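Local coordinates for tailspike protein (Siphovirus 9NA, PDB 3RIQ), which probably binds Salmonella lipopolysaccharide as the phage receptor and cleaves it as an endorhamnosidase, through a trimer of right-handed beta-helices, at residues S14-D19 and L35-Y40. Sequence-based numbering, arbitrary orientation. Where two conformers were deposited one is given.
Sequences SVKLSD and LIDIDY
The carboxylate of Asp-37 grips Ser-18 with both oxygens, at the N-terminal end of the parallel beta-helix. OD1 of Asp-37 accepts the backbone N-H of Ser-18 through its syn lone pair, with N 2.9 Å away. Asp-37 OD2 accepts the hydroxyl OG of Ser-18 at 2.6 Å, also on the syn side but 16° out of the carboxylate plane. Two bonds to one residue fix the rotation of the carboxylate. The aliphatic chain of Lys-16 passes obliquely by the carboxylate, with its CD 3.5 Å from Asp-37 OD2. The second flat group is the ring of Tyr-40, met obliquely by methyl CD2 of Leu-17, 3.7 Å from ring atom CD1. CG of Leu-17 lies anti to its N (chi1 -179°), which carries both methyls toward Tyr-40 and brings CD2 to CG2 of Ile-36. Leu-23 and Ala-26 of helix 23-29 also pack on Leu-17. Strands 14-16 and 33-36 pair in parallel, Lys-16 beside Leu-35. Backbone hydrogen bonds run from Leu-35 N to Val-15 O and from Leu-17 N, just past the strand, to Leu-35 O. The Lys-16 ammonium turns away from Asp-37 to Asp-8 O of the second subunit. Lys-16 NZ also forms a salt bridge with Asp-19 OD2, 2.8 Å away.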
loop_
_atom_site.group_PDB
_atom_site.type_symbol
_atom_site.label_atom_id
_atom_site.label_comp_id
_atom_site.label_asym_id
_atom_site.label_seq_id
_atom_site.Cartn_x
_atom_site.Cartn_y
_atom_site.Cartn_z
ATOM N N SER A 14 21.059 25.230 -32.282
ATOM C CA SER A 14 20.487 25.853 -31.097
ATOM C C SER A 14 20.592 27.353 -31.263
ATOM O O SER A 14 21.616 27.860 -31.766
ATOM C CB SER A 14 21.229 25.385 -29.831
ATOM O OG SER A 14 20.632 25.968 -28.686
ATOM N N VAL A 15 19.534 28.049 -30.872
ATOM C CA VAL A 15 19.601 29.496 -30.738
ATOM C C VAL A 15 19.469 29.843 -29.273
ATOM O O VAL A 15 18.898 29.056 -28.497
ATOM C CB VAL A 15 18.476 30.218 -31.524
ATOM C CG1 VAL A 15 18.625 29.972 -33.049
ATOM C CG2 VAL A 15 17.111 29.840 -30.990
ATOM N N LYS A 16 19.978 31.003 -28.878
ATOM C CA LYS A 16 19.918 31.388 -27.465
ATOM C C LYS A 16 19.270 32.735 -27.297
ATOM O O LYS A 16 19.504 33.663 -28.097
ATOM C CB LYS A 16 21.305 31.340 -26.797
ATOM C CG LYS A 16 22.258 32.353 -27.405
ATOM C CD LYS A 16 23.700 32.169 -26.927
ATOM C CE LYS A 16 24.479 31.327 -27.880
ATOM N NZ LYS A 16 24.749 31.976 -29.202
ATOM N N LEU A 17 18.479 32.867 -26.233
ATOM C CA LEU A 17 17.703 34.078 -26.015
ATOM C C LEU A 17 18.563 35.343 -25.978
ATOM O O LEU A 17 18.104 36.396 -26.437
ATOM C CB LEU A 17 16.874 33.952 -24.734
ATOM C CG LEU A 17 15.969 35.156 -24.385
ATOM C CD1 LEU A 17 14.950 35.450 -25.498
ATOM C CD2 LEU A 17 15.232 34.821 -23.084
ATOM N N SER A 18 19.777 35.252 -25.418
ATOM C CA SER A 18 20.621 36.444 -25.269
ATOM C C SER A 18 21.044 37.061 -26.609
ATOM O O SER A 18 21.532 38.195 -26.623
ATOM C CB SER A 18 21.844 36.153 -24.391
ATOM O OG SER A 18 22.683 35.238 -25.059
ATOM N N ASP A 19 20.822 36.345 -27.726
ATOM C CA ASP A 19 21.119 36.893 -29.059
ATOM C C ASP A 19 19.969 37.770 -29.617
ATOM O O ASP A 19 20.096 38.334 -30.708
ATOM C CB ASP A 19 21.407 35.739 -30.023
ATOM C CG ASP A 19 22.797 35.150 -29.845
ATOM O OD1 ASP A 19 23.741 35.873 -29.390
ATOM O OD2 ASP A 19 22.975 33.955 -30.221
ATOM N N LEU A 35 17.728 27.851 -26.291
ATOM C CA LEU A 35 18.325 27.960 -24.955
ATOM C C LEU A 35 17.893 29.257 -24.277
ATOM O O LEU A 35 18.095 30.335 -24.835
ATOM C CB LEU A 35 19.861 27.881 -25.060
ATOM C CG LEU A 35 20.630 28.129 -23.756
ATOM C CD1 LEU A 35 20.431 26.913 -22.831
ATOM C CD2 LEU A 35 22.117 28.365 -24.054
ATOM N N ILE A 36 17.299 29.153 -23.091
ATOM C CA ILE A 36 16.950 30.366 -22.304
ATOM C C ILE A 36 18.137 30.608 -21.372
ATOM O O ILE A 36 18.201 30.051 -20.276
ATOM C CB ILE A 36 15.619 30.202 -21.537
ATOM C CG1 ILE A 36 14.494 29.674 -22.468
ATOM C CG2 ILE A 36 15.235 31.500 -20.844
ATOM C CD1 ILE A 36 14.111 30.586 -23.603
ATOM N N ASP A 37 19.100 31.421 -21.840
ATOM C CA ASP A 37 20.366 31.606 -21.114
ATOM C C ASP A 37 20.420 32.867 -20.247
ATOM O O ASP A 37 21.400 33.061 -19.552
ATOM C CB ASP A 37 21.566 31.555 -22.089
ATOM C CG ASP A 37 21.510 32.632 -23.170
ATOM O OD1 ASP A 37 20.403 33.117 -23.526
ATOM O OD2 ASP A 37 22.606 32.968 -23.696
ATOM N N ILE A 38 19.390 33.710 -20.303
ATOM C CA ILE A 38 19.323 34.915 -19.473
ATOM C C ILE A 38 17.875 35.105 -19.052
ATOM O O ILE A 38 16.945 34.649 -19.730
ATOM C CB ILE A 38 19.885 36.184 -20.176
ATOM C CG1 ILE A 38 19.162 36.467 -21.500
ATOM C CG2 ILE A 38 21.425 36.098 -20.346
ATOM C CD1 ILE A 38 19.435 37.856 -22.033
ATOM N N ASP A 39 17.681 35.726 -17.887
ATOM C CA ASP A 39 16.317 35.950 -17.390
ATOM C C ASP A 39 15.546 36.808 -18.415
ATOM O O ASP A 39 16.122 37.697 -19.064
ATOM C CB ASP A 39 16.335 36.697 -16.062
ATOM C CG ASP A 39 16.727 35.837 -14.888
ATOM O OD1 ASP A 39 16.778 34.587 -14.978
ATOM O OD2 ASP A 39 17.011 36.442 -13.845
ATOM N N TYR A 40 14.259 36.529 -18.560
ATOM C CA TYR A 40 13.433 37.195 -19.538
ATOM C C TYR A 40 12.255 37.867 -18.856
ATOM O O TYR A 40 11.453 37.205 -18.187
ATOM C CB TYR A 40 12.922 36.174 -20.559
ATOM C CG TYR A 40 12.166 36.818 -21.676
ATOM C CD1 TYR A 40 12.829 37.598 -22.624
ATOM C CD2 TYR A 40 10.784 36.710 -21.757
ATOM C CE1 TYR A 40 12.139 38.227 -23.642
ATOM C CE2 TYR A 40 10.075 37.321 -22.783
ATOM C CZ TYR A 40 10.769 38.070 -23.728
ATOM O OH TYR A 40 10.135 38.677 -24.784
#